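Local atomic coordinates of sialidase B (Streptococcus pneumoniae serotype 4, PDB entry 4XJW), a protein that hydrolyses alpha-2,3, alpha-2,6 and alpha-2,8 glycosidic linkages of terminal sialic acids in oligosaccharides, glycoproteins and glycolipids, as a member of glycoside hydrolase family 33. Residues K334-K337 / D342-Y345; E382-D387 / Y408-F413. The protein carries 1 engineered substitution. All blocks are in the same frame, centred on the assembly; numbering follows the deposited sequence.

Overall arrangement
Both contacts join a strand of one branched antiparallel sheet to a neighbouring loop; the sheet's outlying position is consistent with the irregular beta domain that NanB carries inserted in its catalytic beta-propeller. The centre of contact 1 (334-337 with 342-345) lies about 36 Å, and that of contact 2 (382-387 with 408-413) about 26 Å, from the centre of the chain. Their own centres are about 19 Å apart. They meet at Phe-413, where strand 413-414 pairs with strand 330-337: CG of Lys-337 lies 3.5 Å from CE1 of Phe-413, and the rings of Tyr-345 and Phe-413 stack edge-to-face. Both lie away from the probable catalytic residues and the Optactin pocket; Phe-413 links the hairpin end to the 408-413 loop.

Contact 1 of 2, residues K334-K337 / D342-Y345; sequences KLKK and DFRY
Leu-335 and Tyr-345 form the hydrogen-bonded antiparallel pair at which a beta hairpin closes, joining strand 330-337 to strand 345-347. Leu-335 N donates to Tyr-345 O (2.9 Å) in a nearly straight bond, with the donor above the carbonyl plane; the return bond from Tyr-345 N to Leu-335 O is longer and more bent (3.3 Å, 137°), although it lies in the carbonyl plane. At Arg-344 the hairpin connection turns out of the extended form, and a water fills in: it accepts from Lys-337 N and Arg-344 N and donates to Asp-342 O. Phe-343 lays one face against Lys-336, whose CB stands 3.6 Å from the ring centroid in a CH-pi contact. A bend at chi3 (-66°) carries the aliphatic lysine chain back, so CE comes within 3.4 Å of Phe-343 CE1, while NZ makes a weak hydrogen bond to Asn-341 O. A long chain with a charged tip suits this partly exposed place. Lys-337, extended beyond CG, crosses Tyr-345 at a slant, with CB 3.6 Å from CE1 and CD near OH; a second water bridges its NZ and the tyrosine OH. Arg-344 NH1 donates to the syn lone pair of Asp-342 OD2 (3.0 Å), a salt bridge within the connection.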
ATOM      1  N   LYS A 334       8.491 -18.785  24.558  1.00 19.00           N
ATOM      2  CA  LYS A 334       8.277 -18.440  25.962  1.00 18.83           C
ATOM      3  C   LYS A 334       6.894 -17.843  26.140  1.00 22.19           C
ATOM      4  O   LYS A 334       6.396 -17.144  25.258  1.00 24.10           O
ATOM      5  CB  LYS A 334       9.343 -17.457  26.456  1.00 21.85           C
ATOM      6  CG  LYS A 334      10.759 -18.015  26.444  1.00 25.78           C
ATOM      7  CD  LYS A 334      11.765 -17.025  26.995  1.00 26.57           C
ATOM      8  CE  LYS A 334      11.926 -15.831  26.077  1.00 22.56           C
ATOM      9  NZ  LYS A 334      12.892 -14.841  26.612  1.00 28.31           N
ATOM     10  N   LEU A 335       6.269 -18.137  27.277  1.00 20.51           N
ATOM     11  CA  LEU A 335       4.968 -17.564  27.597  1.00 20.80           C
ATOM     12  C   LEU A 335       4.940 -16.993  29.009  1.00 19.46           C
ATOM     13  O   LEU A 335       5.588 -17.515  29.919  1.00 20.14           O
ATOM     14  CB  LEU A 335       3.862 -18.609  27.472  1.00 20.09           C
ATOM     15  CG  LEU A 335       3.567 -19.200  26.095  1.00 20.75           C
ATOM     16  CD1 LEU A 335       2.572 -20.349  26.194  1.00 17.32           C
ATOM     17  CD2 LEU A 335       3.057 -18.124  25.153  1.00 17.96           C
ATOM     18  N   LYS A 336       4.171 -15.924  29.176  1.00 19.40           N
ATOM     19  CA  LYS A 336       3.931 -15.329  30.483  1.00 18.90           C
ATOM     20  C   LYS A 336       2.471 -15.537  30.830  1.00 22.78           C
ATOM     21  O   LYS A 336       1.580 -15.258  30.020  1.00 17.88           O
ATOM     22  CB  LYS A 336       4.264 -13.835  30.469  1.00 17.10           C
ATOM     23  CG  LYS A 336       3.669 -13.052  31.641  1.00 23.71           C
ATOM     24  CD  LYS A 336       4.151 -11.616  31.650  1.00 23.51           C
ATOM     25  CE  LYS A 336       5.641 -11.561  31.911  1.00 31.29           C
ATOM     26  NZ  LYS A 336       6.167 -10.168  31.918  1.00 41.94           N
ATOM     27  N   LYS A 337       2.214 -16.044  32.031  1.00 22.98           N
ATOM     28  CA  LYS A 337       0.844 -16.280  32.450  1.00 22.01           C
ATOM     29  C   LYS A 337       0.317 -15.035  33.147  1.00 25.01           C
ATOM     30  O   LYS A 337       1.075 -14.322  33.801  1.00 23.84           O
ATOM     31  CB  LYS A 337       0.766 -17.492  33.377  1.00 20.04           C
ATOM     32  CG  LYS A 337      -0.641 -18.033  33.537  1.00 21.31           C
ATOM     33  CD  LYS A 337      -0.690 -19.208  34.504  1.00 23.58           C
ATOM     34  CE  LYS A 337      -2.105 -19.757  34.629  1.00 26.47           C
ATOM     35  NZ  LYS A 337      -2.194 -20.856  35.637  1.00 33.11           N
ATOM     36  N   ASP A 342       7.107 -12.353  35.140  1.00 30.36           N
ATOM     37  CA  ASP A 342       8.160 -12.996  34.366  1.00 29.79           C
ATOM     38  C   ASP A 342       7.579 -14.062  33.435  1.00 27.55           C
ATOM     39  O   ASP A 342       6.401 -14.420  33.536  1.00 24.94           O
ATOM     40  CB  ASP A 342       9.203 -13.610  35.302  1.00 27.93           C
ATOM     41  CG  ASP A 342       8.574 -14.344  36.474  1.00 37.01           C
ATOM     42  OD1 ASP A 342       7.376 -14.112  36.748  1.00 36.59           O
ATOM     43  OD2 ASP A 342       9.278 -15.147  37.126  1.00 40.20           O
ATOM     44  N   PHE A 343       8.409 -14.556  32.521  1.00 24.16           N
ATOM     45  CA  PHE A 343       8.000 -15.621  31.615  1.00 24.20           C
ATOM     46  C   PHE A 343       8.407 -16.972  32.183  1.00 21.53           C
ATOM     47  O   PHE A 343       9.554 -17.398  32.045  1.00 27.44           O
ATOM     48  CB  PHE A 343       8.620 -15.399  30.232  1.00 22.16           C
ATOM     49  CG  PHE A 343       7.955 -14.314  29.445  1.00 19.69           C
ATOM     50  CD1 PHE A 343       8.148 -12.975  29.779  1.00 24.24           C
ATOM     51  CD2 PHE A 343       7.111 -14.628  28.385  1.00 22.34           C
ATOM     52  CE1 PHE A 343       7.526 -11.973  29.061  1.00 28.44           C
ATOM     53  CE2 PHE A 343       6.483 -13.627  27.667  1.00 21.68           C
ATOM     54  CZ  PHE A 343       6.689 -12.298  28.000  1.00 20.97           C
ATOM     55  N   ARG A 344       7.459 -17.639  32.827  1.00 22.83           N
ATOM     56  CA  ARG A 344       7.751 -18.866  33.562  1.00 24.92           C
ATOM     57  C   ARG A 344       7.361 -20.133  32.798  1.00 26.34           C
ATOM     58  O   ARG A 344       7.422 -21.242  33.343  1.00 23.97           O
ATOM     59  CB  ARG A 344       7.079 -18.817  34.943  1.00 26.82           C
ATOM     60  CG  ARG A 344       7.572 -17.651  35.807  1.00 24.88           C
ATOM     61  CD  ARG A 344       6.758 -17.446  37.085  1.00 31.90           C
ATOM     62  NE  ARG A 344       7.001 -18.487  38.084  1.00 38.66           N
ATOM     63  CZ  ARG A 344       7.915 -18.410  39.050  1.00 42.07           C
ATOM     64  NH1 ARG A 344       8.693 -17.339  39.154  1.00 35.51           N
ATOM     65  NH2 ARG A 344       8.058 -19.412  39.911  1.00 38.70           N
ATOM     66  N   TYR A 345       6.996 -19.969  31.524  1.00 23.38           N
ATOM     67  CA  TYR A 345       6.510 -21.082  30.713  1.00 25.66           C
ATOM     68  C   TYR A 345       7.153 -21.146  29.324  1.00 22.87           C
ATOM     69  O   TYR A 345       7.636 -20.138  28.796  1.00 21.15           O
ATOM     70  CB  TYR A 345       4.986 -21.015  30.572  1.00 23.15           C
ATOM     71  CG  TYR A 345       4.250 -21.038  31.894  1.00 20.60           C
ATOM     72  CD1 TYR A 345       4.024 -19.864  32.604  1.00 22.60           C
ATOM     73  CD2 TYR A 345       3.788 -22.234  32.431  1.00 24.96           C
ATOM     74  CE1 TYR A 345       3.363 -19.881  33.820  1.00 26.81           C
ATOM     75  CE2 TYR A 345       3.121 -22.262  33.638  1.00 26.81           C
ATOM     76  CZ  TYR A 345       2.912 -21.082  34.328  1.00 27.01           C
ATOM     77  OH  TYR A 345       2.244 -21.115  35.534  1.00 25.95           O
TER
HETATM   78  O   HOH W   1       4.635 -16.535  33.572  1.00 21.29           O
HETATM   79  O   HOH W   2      -0.508 -22.771  34.894  1.00 33.55           O

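Contact 2 of 2, residues E382-D387 / Y408-F413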
ATOM      1  N   GLU A 382     -12.931 -12.096  24.420  1.00 16.30           N
ATOM      2  CA  GLU A 382     -13.935 -11.248  23.778  1.00 13.73           C
ATOM      3  C   GLU A 382     -13.251 -10.334  22.769  1.00 16.13           C
ATOM      4  O   GLU A 382     -12.225  -9.721  23.065  1.00 15.33           O
ATOM      5  CB  GLU A 382     -14.706 -10.423  24.808  1.00 19.52           C
ATOM      6  CG  GLU A 382     -15.897  -9.668  24.222  1.00 17.78           C
ATOM      7  CD  GLU A 382     -16.688  -8.920  25.284  1.00 23.44           C
ATOM      8  OE1 GLU A 382     -16.349  -9.057  26.478  1.00 27.03           O
ATOM      9  OE2 GLU A 382     -17.629  -8.190  24.916  1.00 21.27           O
ATOM     10  N   GLN A 383     -13.817 -10.274  21.566  1.00 13.98           N
ATOM     11  CA  GLN A 383     -13.269  -9.469  20.475  1.00 13.13           C
ATOM     12  C   GLN A 383     -13.452  -7.963  20.722  1.00 14.28           C
ATOM     13  O   GLN A 383     -14.361  -7.548  21.448  1.00 16.20           O
ATOM     14  CB  GLN A 383     -13.935  -9.893  19.163  1.00 15.74           C
ATOM     15  CG  GLN A 383     -13.285  -9.337  17.889  1.00 15.71           C
ATOM     16  CD  GLN A 383     -14.042  -9.731  16.630  1.00 18.70           C
ATOM     17  OE1 GLN A 383     -15.155  -9.263  16.392  1.00 17.90           O
ATOM     18  NE2 GLN A 383     -13.439 -10.595  15.821  1.00 16.15           N
ATOM     19  N   TYR A 384     -12.574  -7.153  20.128  1.00 12.92           N
ATOM     20  CA  TYR A 384     -12.689  -5.699  20.179  1.00 16.80           C
ATOM     21  C   TYR A 384     -13.154  -5.131  18.846  1.00 14.93           C
ATOM     22  O   TYR A 384     -12.900  -5.714  17.790  1.00 15.80           O
ATOM     23  CB  TYR A 384     -11.339  -5.060  20.489  1.00 13.74           C
ATOM     24  CG  TYR A 384     -10.796  -5.318  21.877  1.00 15.13           C
ATOM     25  CD1 TYR A 384     -10.041  -6.453  22.147  1.00 14.76           C
ATOM     26  CD2 TYR A 384     -11.005  -4.405  22.907  1.00 16.27           C
ATOM     27  CE1 TYR A 384      -9.522  -6.684  23.412  1.00 17.47           C
ATOM     28  CE2 TYR A 384     -10.491  -4.629  24.169  1.00 15.49           C
ATOM     29  CZ  TYR A 384      -9.751  -5.765  24.417  1.00 18.80           C
ATOM     30  OH  TYR A 384      -9.236  -5.991  25.677  1.00 22.04           O
ATOM     31  N   SER A 385     -13.808  -3.976  18.912  1.00 14.19           N
ATOM     32  CA  SER A 385     -14.128  -3.173  17.739  1.00 13.80           C
ATOM     33  C   SER A 385     -13.625  -1.760  18.012  1.00 16.41           C
ATOM     34  O   SER A 385     -13.397  -1.397  19.163  1.00 17.93           O
ATOM     35  CB  SER A 385     -15.632  -3.144  17.501  1.00 16.47           C
ATOM     36  OG  SER A 385     -16.103  -4.357  16.939  1.00 17.38           O
ATOM     37  N   VAL A 386     -13.456  -0.959  16.965  1.00 15.18           N
ATOM     38  CA  VAL A 386     -13.012   0.422  17.136  1.00 14.53           C
ATOM     39  C   VAL A 386     -14.031   1.428  16.608  1.00 16.21           C
ATOM     40  O   VAL A 386     -14.784   1.135  15.690  1.00 15.99           O
ATOM     41  CB  VAL A 386     -11.632   0.671  16.489  1.00 15.99           C
ATOM     42  CG1 VAL A 386     -10.625  -0.322  17.001  1.00 14.55           C
ATOM     43  CG2 VAL A 386     -11.723   0.620  14.972  1.00 16.88           C
ATOM     44  N   ASP A 387     -14.051   2.622  17.190  1.00 16.52           N
ATOM     45  CA  ASP A 387     -14.919   3.685  16.686  1.00 17.43           C
ATOM     46  C   ASP A 387     -14.392   5.056  17.097  1.00 15.75           C
ATOM     47  O   ASP A 387     -13.554   5.175  17.998  1.00 16.90           O
ATOM     48  CB  ASP A 387     -16.354   3.516  17.197  1.00 18.03           C
ATOM     49  CG  ASP A 387     -16.496   3.883  18.662  1.00 21.35           C
ATOM     50  OD1 ASP A 387     -16.709   5.080  18.959  1.00 20.59           O
ATOM     51  OD2 ASP A 387     -16.387   2.976  19.514  1.00 25.33           O
ATOM     52  N   TYR A 408      -2.559 -12.340  21.585  1.00 13.40           N
ATOM     53  CA  TYR A 408      -3.621 -11.386  21.896  1.00 13.79           C
ATOM     54  C   TYR A 408      -3.435 -10.701  23.246  1.00 15.84           C
ATOM     55  O   TYR A 408      -2.827 -11.259  24.164  1.00 15.06           O
ATOM     56  CB  TYR A 408      -4.992 -12.061  21.912  1.00 14.15           C
ATOM     57  CG  TYR A 408      -5.502 -12.593  20.594  1.00 13.57           C
ATOM     58  CD1 TYR A 408      -4.807 -12.397  19.405  1.00 15.16           C
ATOM     59  CD2 TYR A 408      -6.701 -13.289  20.547  1.00 15.36           C
ATOM     60  CE1 TYR A 408      -5.307 -12.892  18.200  1.00 15.24           C
ATOM     61  CE2 TYR A 408      -7.197 -13.782  19.363  1.00 14.62           C
ATOM     62  CZ  TYR A 408      -6.501 -13.588  18.195  1.00 14.39           C
ATOM     63  OH  TYR A 408      -7.036 -14.107  17.027  1.00 14.87           O
ATOM     64  N   LYS A 409      -4.007  -9.509  23.361  1.00 12.73           N
ATOM     65  CA  LYS A 409      -3.925  -8.719  24.591  1.00 13.35           C
ATOM     66  C   LYS A 409      -4.647  -9.421  25.741  1.00 17.40           C
ATOM     67  O   LYS A 409      -4.186  -9.385  26.879  1.00 18.01           O
ATOM     68  CB  LYS A 409      -4.534  -7.340  24.351  1.00 14.65           C
ATOM     69  CG  LYS A 409      -4.685  -6.484  25.603  1.00 17.62           C
ATOM     70  CD  LYS A 409      -5.302  -5.145  25.236  1.00 19.14           C
ATOM     71  CE  LYS A 409      -5.480  -4.257  26.453  1.00 28.88           C
ATOM     72  NZ  LYS A 409      -6.084  -2.939  26.096  1.00 35.10           N
ATOM     73  N   ASP A 410      -5.754 -10.091  25.433  1.00 15.92           N
ATOM     74  CA  ASP A 410      -6.606 -10.684  26.465  1.00 17.89           C
ATOM     75  C   ASP A 410      -6.245 -12.127  26.837  1.00 17.45           C
ATOM     76  O   ASP A 410      -6.943 -12.756  27.641  1.00 21.17           O
ATOM     77  CB  ASP A 410      -8.080 -10.631  26.038  1.00 19.89           C
ATOM     78  CG  ASP A 410      -8.649  -9.221  26.018  1.00 18.34           C
ATOM     79  OD1 ASP A 410      -7.898  -8.243  26.223  1.00 21.97           O
ATOM     80  OD2 ASP A 410      -9.874  -9.103  25.775  1.00 19.61           O
ATOM     81  N   SER A 411      -5.181 -12.662  26.248  1.00 14.57           N
ATOM     82  CA  SER A 411      -4.816 -14.061  26.481  1.00 17.13           C
ATOM     83  C   SER A 411      -4.315 -14.351  27.906  1.00 15.58           C
ATOM     84  O   SER A 411      -3.660 -13.519  28.544  1.00 18.72           O
ATOM     85  CB  SER A 411      -3.773 -14.535  25.463  1.00 18.41           C
ATOM     86  OG  SER A 411      -3.576 -15.931  25.557  1.00 17.13           O
ATOM     87  N   LEU A 412      -4.630 -15.549  28.385  1.00 19.10           N
ATOM     88  CA  LEU A 412      -4.131 -16.036  29.672  1.00 17.05           C
ATOM     89  C   LEU A 412      -2.624 -16.262  29.616  1.00 19.19           C
ATOM     90  O   LEU A 412      -1.917 -16.037  30.599  1.00 20.20           O
ATOM     91  CB  LEU A 412      -4.835 -17.338  30.045  1.00 21.90           C
ATOM     92  CG  LEU A 412      -4.441 -18.064  31.330  1.00 19.84           C
ATOM     93  CD1 LEU A 412      -4.610 -17.150  32.531  1.00 26.70           C
ATOM     94  CD2 LEU A 412      -5.293 -19.324  31.490  1.00 27.99           C
ATOM     95  N   PHE A 413      -2.145 -16.732  28.467  1.00 17.84           N
ATOM     96  CA  PHE A 413      -0.721 -16.895  28.216  1.00 18.19           C
ATOM     97  C   PHE A 413      -0.309 -15.996  27.055  1.00 17.59           C
ATOM     98  O   PHE A 413      -0.947 -16.014  26.002  1.00 17.16           O
ATOM     99  CB  PHE A 413      -0.404 -18.354  27.874  1.00 17.29           C
ATOM    100  CG  PHE A 413      -0.493 -19.280  29.043  1.00 19.93           C
ATOM    101  CD1 PHE A 413       0.556 -19.381  29.940  1.00 22.76           C
ATOM    102  CD2 PHE A 413      -1.624 -20.059  29.237  1.00 20.85           C
ATOM    103  CE1 PHE A 413       0.479 -20.239  31.026  1.00 22.09           C
ATOM    104  CE2 PHE A 413      -1.709 -20.926  30.316  1.00 22.90           C
ATOM    105  CZ  PHE A 413      -0.653 -21.016  31.207  1.00 21.76           C
TER
HETATM  106  O   HOH W   3     -11.643 -10.931  26.742  1.00 19.51           O
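Tyr-384 and Asp-410 carry this contact through a direct hydrogen bond: the phenol OH donates to OD1 at 2.7 Å. The two side chains approach from opposite directions. OD1 lies in the plane of the tyrosine ring, at its hydroxyl edge, and accepts the hydrogen bond on its syn lone pair, the side facing OD2. Ring and carboxylate are nevertheless turned 64° against each other, and OD2 comes obliquely within 3.4 Å of Tyr-384 CE1. Tyrosine suits the place because its rigid ring carries a hydroxyl far enough from the strand to meet the neighbouring loop.

A water supplies the second polar link. It accepts from Glu-382 N (2.9 Å) and donates to Asp-410 OD2 (2.7 Å), tying the carboxylate to the strand backbone. His-397 NE2, from adjoining strand 394-398, also bonds to OD2. With both oxygens engaged, the carboxylate is fixed in its rotation, and these donors would tend to favour its charged form.

Van der Waals contact adds little: Lys-409, its chain extended, brings CD to 4.0 Å from Tyr-384 OH.

Within the loop, Ser-411 OG donates to Phe-413 O at 2.7 Å, bracing the chain as it enters strand 413-414. Residues 408-411 make a type I beta turn, closed by a weak bond from Ser-411 N to Tyr-408 O. The turn presents Asp-410 toward strand 377-387, a side-chain bridge between the loop before strand 413-414 and a strand of the large antiparallel sheet, consistent with the beta-rich domain inserted in the sialidase propeller.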